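PDB 5FJZ: coatomer subunit delta from Saccharomyces cerevisiae, which is a subunit of coatomer, which probably binds dilysine motifs and is needed for retrograde Golgi-to-ER transport, its mu-homology domain taking up a tryptophan-motif peptide of Dsl1. Local coordinates for residues S52-R65 against F82-A96. Sequence-based numbering, arbitrary orientation.
Sequences SHSNLKLADSIDVR and FLSTKLISLRDKSKA
The ammonium group of K86 reaches no carboxylate here but hydrogen-bonds to two backbone carbonyls of one turn, NZ lying 2.8 Å from I62 O and 3.0 Å from D60 O. The lysine chain is stretched out beyond CG and runs past V64 to the type I turn A59–I62. The donor sits above the carbonyl plane of D60 and is tilted from that of I62, while the carboxylates of D60 and D63 are not in contact with NZ but may favour its positive charge through space. Cut back to an alanine here, the side chain would probably leave both turn carbonyls without this donor and the V64 methyls without the CG methylene beside them.

K86 also shows how a short helix can pass directly into a strand: it takes positive phi (65°) after the helix that includes F82, and K86 O accepts from L58 N at 2.8 Å. L56 and I88 follow as an antiparallel hydrogen-bonded pair, I88 N to L56 O being nearly straight (174°). On the face that carries L56 and I88, F82 has CG anti to its backbone nitrogen (chi1 164°), which brings the ring up against L58 and V64: L58 CD1 meets the ring edge at CE1, 3.5 Å away, and V64 CG1 touches CZ. On the face of K57 and L87, L87 CD1 presses tightly on K57 CG (3.4 Å). At the far end, A96 CB stands over the centre of the H53 imidazole in a CH-pi contact.

L56 and L58 reach L42, and F82 and I88 reach strand 104-113; strand 241-246 flanks 54-58 on its other side. Both 52-65 and 82-96 fall in the region that interacts with Dsl1, and the whole is a small three-stranded antiparallel sheet with 87-88 at its edge, packed on the larger beta-sheet of the mu-homology domain.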
loop_
_atom_site.group_PDB
_atom_site.type_symbol
_atom_site.label_atom_id
_atom_site.label_comp_id
_atom_site.label_asym_id
_atom_site.label_seq_id
_atom_site.Cartn_x
_atom_site.Cartn_y
_atom_site.Cartn_z
ATOM N N SER A 52 -27.367 0.026 -22.732
ATOM C CA SER A 52 -26.775 -0.780 -21.726
ATOM C C SER A 52 -26.788 -2.247 -22.105
ATOM O O SER A 52 -26.058 -3.015 -21.518
ATOM C CB SER A 52 -27.484 -0.591 -20.362
ATOM O OG SER A 52 -28.801 -1.105 -20.385
ATOM N N HIS A 53 -27.605 -2.624 -23.088
ATOM C CA HIS A 53 -27.661 -4.034 -23.562
ATOM C C HIS A 53 -26.834 -4.169 -24.817
ATOM O O HIS A 53 -27.355 -4.457 -25.889
ATOM C CB HIS A 53 -29.119 -4.410 -23.872
ATOM C CG HIS A 53 -29.950 -4.664 -22.656
ATOM N ND1 HIS A 53 -30.691 -3.671 -22.045
ATOM C CD2 HIS A 53 -30.160 -5.792 -21.938
ATOM C CE1 HIS A 53 -31.316 -4.174 -20.993
ATOM N NE2 HIS A 53 -31.032 -5.465 -20.919
ATOM N N SER A 54 -25.545 -3.886 -24.668
ATOM C CA SER A 54 -24.641 -3.692 -25.778
ATOM C C SER A 54 -23.476 -4.633 -25.675
ATOM O O SER A 54 -23.187 -5.231 -24.612
ATOM C CB SER A 54 -24.203 -2.230 -25.808
ATOM O OG SER A 54 -23.749 -1.833 -24.502
ATOM N N ASN A 55 -22.838 -4.875 -26.816
ATOM C CA ASN A 55 -21.655 -5.660 -26.878
ATOM C C ASN A 55 -20.613 -4.937 -27.706
ATOM O O ASN A 55 -20.934 -4.141 -28.593
ATOM C CB ASN A 55 -21.859 -7.022 -27.566
ATOM C CG ASN A 55 -22.647 -8.041 -26.735
ATOM O OD1 ASN A 55 -23.019 -7.851 -25.548
ATOM N ND2 ASN A 55 -22.939 -9.123 -27.387
ATOM N N LEU A 56 -19.339 -5.137 -27.372
ATOM C CA LEU A 56 -18.246 -4.364 -28.019
ATOM C C LEU A 56 -17.534 -5.324 -28.915
ATOM O O LEU A 56 -17.273 -6.412 -28.497
ATOM C CB LEU A 56 -17.211 -3.918 -26.963
ATOM C CG LEU A 56 -17.430 -2.687 -26.093
ATOM C CD1 LEU A 56 -18.857 -2.331 -25.757
ATOM C CD2 LEU A 56 -16.532 -2.733 -24.857
ATOM N N LYS A 57 -17.253 -4.919 -30.159
ATOM C CA LYS A 57 -16.462 -5.758 -31.058
ATOM C C LYS A 57 -15.096 -5.136 -31.146
ATOM O O LYS A 57 -14.972 -3.993 -31.527
ATOM C CB LYS A 57 -17.048 -5.846 -32.474
ATOM C CG LYS A 57 -18.089 -6.931 -32.654
ATOM C CD LYS A 57 -18.601 -6.963 -34.104
ATOM C CE LYS A 57 -19.906 -7.746 -34.237
ATOM N NZ LYS A 57 -20.620 -7.329 -35.477
ATOM N N LEU A 58 -14.072 -5.894 -30.773
ATOM C CA LEU A 58 -12.723 -5.363 -30.880
ATOM C C LEU A 58 -12.287 -5.376 -32.333
ATOM O O LEU A 58 -12.756 -6.210 -33.091
ATOM C CB LEU A 58 -11.795 -6.209 -30.067
ATOM C CG LEU A 58 -12.134 -6.412 -28.548
ATOM C CD1 LEU A 58 -11.116 -7.176 -27.812
ATOM C CD2 LEU A 58 -12.319 -5.098 -27.838
ATOM N N ALA A 59 -11.328 -4.519 -32.675
ATOM C CA ALA A 59 -10.787 -4.424 -34.064
ATOM C C ALA A 59 -10.226 -5.756 -34.549
ATOM O O ALA A 59 -9.683 -6.601 -33.797
ATOM C CB ALA A 59 -9.695 -3.396 -34.185
ATOM N N ASP A 60 -10.495 -6.019 -35.822
ATOM C CA ASP A 60 -10.146 -7.310 -36.414
ATOM C C ASP A 60 -8.626 -7.499 -36.371
ATOM O O ASP A 60 -8.119 -8.645 -36.374
ATOM C CB ASP A 60 -10.649 -7.318 -37.844
ATOM C CG ASP A 60 -12.144 -7.586 -37.954
ATOM O OD1 ASP A 60 -12.621 -8.493 -37.209
ATOM O OD2 ASP A 60 -12.822 -6.951 -38.816
ATOM N N SER A 61 -7.887 -6.394 -36.303
ATOM C CA SER A 61 -6.389 -6.467 -36.289
ATOM C C SER A 61 -5.805 -6.992 -34.998
ATOM O O SER A 61 -4.615 -7.236 -34.938
ATOM C CB SER A 61 -5.754 -5.102 -36.595
ATOM O OG SER A 61 -6.223 -4.097 -35.693
ATOM N N ILE A 62 -6.624 -7.163 -33.964
ATOM C CA ILE A 62 -6.092 -7.588 -32.657
ATOM C C ILE A 62 -6.015 -9.053 -32.618
ATOM O O ILE A 62 -7.011 -9.764 -32.924
ATOM C CB ILE A 62 -6.994 -7.136 -31.502
ATOM C CG1 ILE A 62 -6.958 -5.627 -31.482
ATOM C CG2 ILE A 62 -6.540 -7.709 -30.156
ATOM C CD1 ILE A 62 -8.233 -5.031 -30.996
ATOM N N ASP A 63 -4.919 -9.531 -32.079
ATOM C CA ASP A 63 -4.858 -10.954 -31.794
ATOM C C ASP A 63 -5.186 -11.290 -30.308
ATOM O O ASP A 63 -4.305 -11.302 -29.439
ATOM C CB ASP A 63 -3.456 -11.374 -32.049
ATOM C CG ASP A 63 -3.254 -12.851 -31.904
ATOM O OD1 ASP A 63 -4.187 -13.660 -31.724
ATOM O OD2 ASP A 63 -2.058 -13.242 -32.016
ATOM N N VAL A 64 -6.384 -11.803 -30.103
ATOM C CA VAL A 64 -6.841 -12.170 -28.732
ATOM C C VAL A 64 -6.296 -13.538 -28.222
ATOM O O VAL A 64 -6.512 -13.898 -27.069
ATOM C CB VAL A 64 -8.366 -12.131 -28.679
ATOM C CG1 VAL A 64 -8.851 -10.742 -29.061
ATOM C CG2 VAL A 64 -8.996 -13.171 -29.598
ATOM N N ARG A 65 -5.587 -14.273 -29.104
ATOM C CA ARG A 65 -4.946 -15.539 -28.688
ATOM C C ARG A 65 -3.445 -15.386 -28.509
ATOM O O ARG A 65 -2.705 -16.358 -28.407
ATOM C CB ARG A 65 -5.307 -16.613 -29.695
ATOM C CG ARG A 65 -6.816 -16.945 -29.526
ATOM C CD ARG A 65 -6.983 -18.457 -29.423
ATOM N NE ARG A 65 -8.362 -18.924 -29.555
ATOM C CZ ARG A 65 -8.980 -19.699 -28.673
ATOM N NH1 ARG A 65 -8.370 -20.058 -27.566
ATOM N NH2 ARG A 65 -10.219 -20.089 -28.891
ATOM N N PHE A 82 -15.130 -13.662 -26.060
ATOM C CA PHE A 82 -13.979 -12.807 -26.341
ATOM C C PHE A 82 -12.935 -13.541 -27.212
ATOM O O PHE A 82 -12.414 -13.038 -28.249
ATOM C CB PHE A 82 -13.359 -12.370 -25.006
ATOM C CG PHE A 82 -11.988 -11.825 -25.175
ATOM C CD1 PHE A 82 -11.808 -10.535 -25.690
ATOM C CD2 PHE A 82 -10.887 -12.564 -24.816
ATOM C CE1 PHE A 82 -10.522 -10.004 -25.824
ATOM C CE2 PHE A 82 -9.614 -12.036 -24.950
ATOM C CZ PHE A 82 -9.446 -10.781 -25.484
ATOM N N LEU A 83 -12.648 -14.760 -26.788
ATOM C CA LEU A 83 -11.684 -15.610 -27.486
ATOM C C LEU A 83 -12.164 -16.039 -28.885
ATOM O O LEU A 83 -11.384 -16.005 -29.854
ATOM C CB LEU A 83 -11.407 -16.865 -26.663
ATOM C CG LEU A 83 -10.151 -17.047 -25.827
ATOM C CD1 LEU A 83 -9.408 -15.761 -25.567
ATOM C CD2 LEU A 83 -10.395 -17.887 -24.546
ATOM N N SER A 84 -13.447 -16.366 -28.999
ATOM C CA SER A 84 -14.039 -16.849 -30.273
ATOM C C SER A 84 -14.246 -15.807 -31.310
ATOM O O SER A 84 -13.888 -16.011 -32.468
ATOM C CB SER A 84 -15.358 -17.538 -30.002
ATOM O OG SER A 84 -15.093 -18.669 -29.202
ATOM N N THR A 85 -14.779 -14.661 -30.921
ATOM C CA THR A 85 -15.170 -13.619 -31.877
ATOM C C THR A 85 -14.723 -12.201 -31.563
ATOM O O THR A 85 -15.172 -11.270 -32.254
ATOM C CB THR A 85 -16.721 -13.500 -31.959
ATOM O OG1 THR A 85 -17.288 -14.245 -30.886
ATOM C CG2 THR A 85 -17.252 -14.043 -33.290
ATOM N N LYS A 86 -13.879 -12.020 -30.537
ATOM C CA LYS A 86 -13.356 -10.685 -30.158
ATOM C C LYS A 86 -14.440 -9.781 -29.679
ATOM O O LYS A 86 -14.454 -8.594 -30.008
ATOM C CB LYS A 86 -12.566 -10.094 -31.343
ATOM C CG LYS A 86 -11.536 -11.058 -31.912
ATOM C CD LYS A 86 -10.639 -10.439 -33.010
ATOM C CE LYS A 86 -9.870 -11.546 -33.778
ATOM N NZ LYS A 86 -8.802 -10.962 -34.663
ATOM N N LEU A 87 -15.384 -10.393 -28.995
ATOM C CA LEU A 87 -16.642 -9.762 -28.545
ATOM C C LEU A 87 -16.598 -9.613 -27.047
ATOM O O LEU A 87 -16.105 -10.480 -26.369
ATOM C CB LEU A 87 -17.800 -10.652 -28.957
ATOM C CG LEU A 87 -19.142 -9.941 -28.954
ATOM C CD1 LEU A 87 -19.195 -8.867 -30.051
ATOM C CD2 LEU A 87 -20.200 -11.028 -29.151
ATOM N N ILE A 88 -16.904 -8.415 -26.573
ATOM C CA ILE A 88 -17.052 -8.183 -25.141
ATOM C C ILE A 88 -18.566 -8.206 -24.891
ATOM O O ILE A 88 -19.256 -7.322 -25.377
ATOM C CB ILE A 88 -16.461 -6.815 -24.741
ATOM C CG1 ILE A 88 -14.934 -6.766 -24.956
ATOM C CG2 ILE A 88 -16.752 -6.464 -23.303
ATOM C CD1 ILE A 88 -14.144 -7.829 -24.219
ATOM N N SER A 89 -18.980 -9.130 -24.040
ATOM C CA SER A 89 -20.400 -9.446 -23.784
ATOM C C SER A 89 -20.483 -10.017 -22.388
ATOM O O SER A 89 -19.520 -10.628 -21.904
ATOM C CB SER A 89 -20.909 -10.468 -24.801
ATOM O OG SER A 89 -20.348 -11.769 -24.549
ATOM N N LEU A 90 -21.640 -9.872 -21.731
ATOM C CA LEU A 90 -21.833 -10.441 -20.376
ATOM C C LEU A 90 -21.942 -11.961 -20.356
ATOM O O LEU A 90 -22.481 -12.550 -21.272
ATOM C CB LEU A 90 -23.054 -9.792 -19.714
ATOM C CG LEU A 90 -22.834 -8.312 -19.415
ATOM C CD1 LEU A 90 -24.139 -7.653 -19.054
ATOM C CD2 LEU A 90 -21.842 -8.126 -18.281
ATOM N N ARG A 91 -21.388 -12.581 -19.313
ATOM C CA ARG A 91 -21.443 -14.052 -19.131
ATOM C C ARG A 91 -22.919 -14.450 -18.806
ATOM O O ARG A 91 -23.415 -15.441 -19.325
ATOM C CB ARG A 91 -20.220 -14.643 -18.272
ATOM C CG ARG A 91 -20.268 -14.735 -16.760
ATOM C CD ARG A 91 -19.344 -15.840 -16.156
ATOM N NE ARG A 91 -17.963 -15.724 -16.640
ATOM C CZ ARG A 91 -17.267 -16.592 -17.402
ATOM N NH1 ARG A 91 -17.783 -17.755 -17.785
ATOM N NH2 ARG A 91 -16.005 -16.287 -17.812
ATOM N N ASP A 92 -23.680 -13.594 -18.117
ATOM C CA ASP A 92 -25.157 -13.789 -17.924
ATOM C C ASP A 92 -25.928 -13.020 -18.955
ATOM O O ASP A 92 -26.028 -11.797 -18.884
ATOM C CB ASP A 92 -25.554 -13.308 -16.521
ATOM C CG ASP A 92 -27.021 -13.586 -16.172
ATOM O OD1 ASP A 92 -27.919 -13.673 -17.052
ATOM O OD2 ASP A 92 -27.268 -13.654 -14.949
ATOM N N LYS A 93 -26.497 -13.713 -19.947
ATOM C CA LYS A 93 -27.061 -13.012 -21.142
ATOM C C LYS A 93 -28.375 -12.270 -20.808
ATOM O O LYS A 93 -28.844 -11.455 -21.567
ATOM C CB LYS A 93 -27.277 -14.009 -22.286
ATOM C CG LYS A 93 -26.049 -14.858 -22.659
ATOM C CD LYS A 93 -24.822 -14.044 -23.083
ATOM C CE LYS A 93 -25.041 -13.279 -24.397
ATOM N NZ LYS A 93 -23.820 -13.121 -25.257
ATOM N N SER A 94 -28.973 -12.540 -19.650
ATOM C CA SER A 94 -30.137 -11.769 -19.289
ATOM C C SER A 94 -29.786 -10.415 -18.642
ATOM O O SER A 94 -30.675 -9.659 -18.383
ATOM C CB SER A 94 -31.022 -12.534 -18.296
ATOM O OG SER A 94 -30.512 -12.456 -16.987
ATOM N N LYS A 95 -28.522 -10.132 -18.319
ATOM C CA LYS A 95 -28.228 -8.878 -17.631
ATOM C C LYS A 95 -27.759 -7.819 -18.577
ATOM O O LYS A 95 -27.571 -8.089 -19.735
ATOM C CB LYS A 95 -27.204 -9.151 -16.536
ATOM C CG LYS A 95 -27.880 -9.389 -15.199
ATOM C CD LYS A 95 -27.337 -10.630 -14.538
ATOM C CE LYS A 95 -27.908 -10.811 -13.131
ATOM N NZ LYS A 95 -29.360 -11.140 -13.124
ATOM N N ALA A 96 -27.575 -6.600 -18.087
ATOM C CA ALA A 96 -27.101 -5.501 -18.921
ATOM C C ALA A 96 -25.988 -4.809 -18.172
ATOM O O ALA A 96 -25.776 -5.072 -16.971
ATOM C CB ALA A 96 -28.198 -4.517 -19.162
#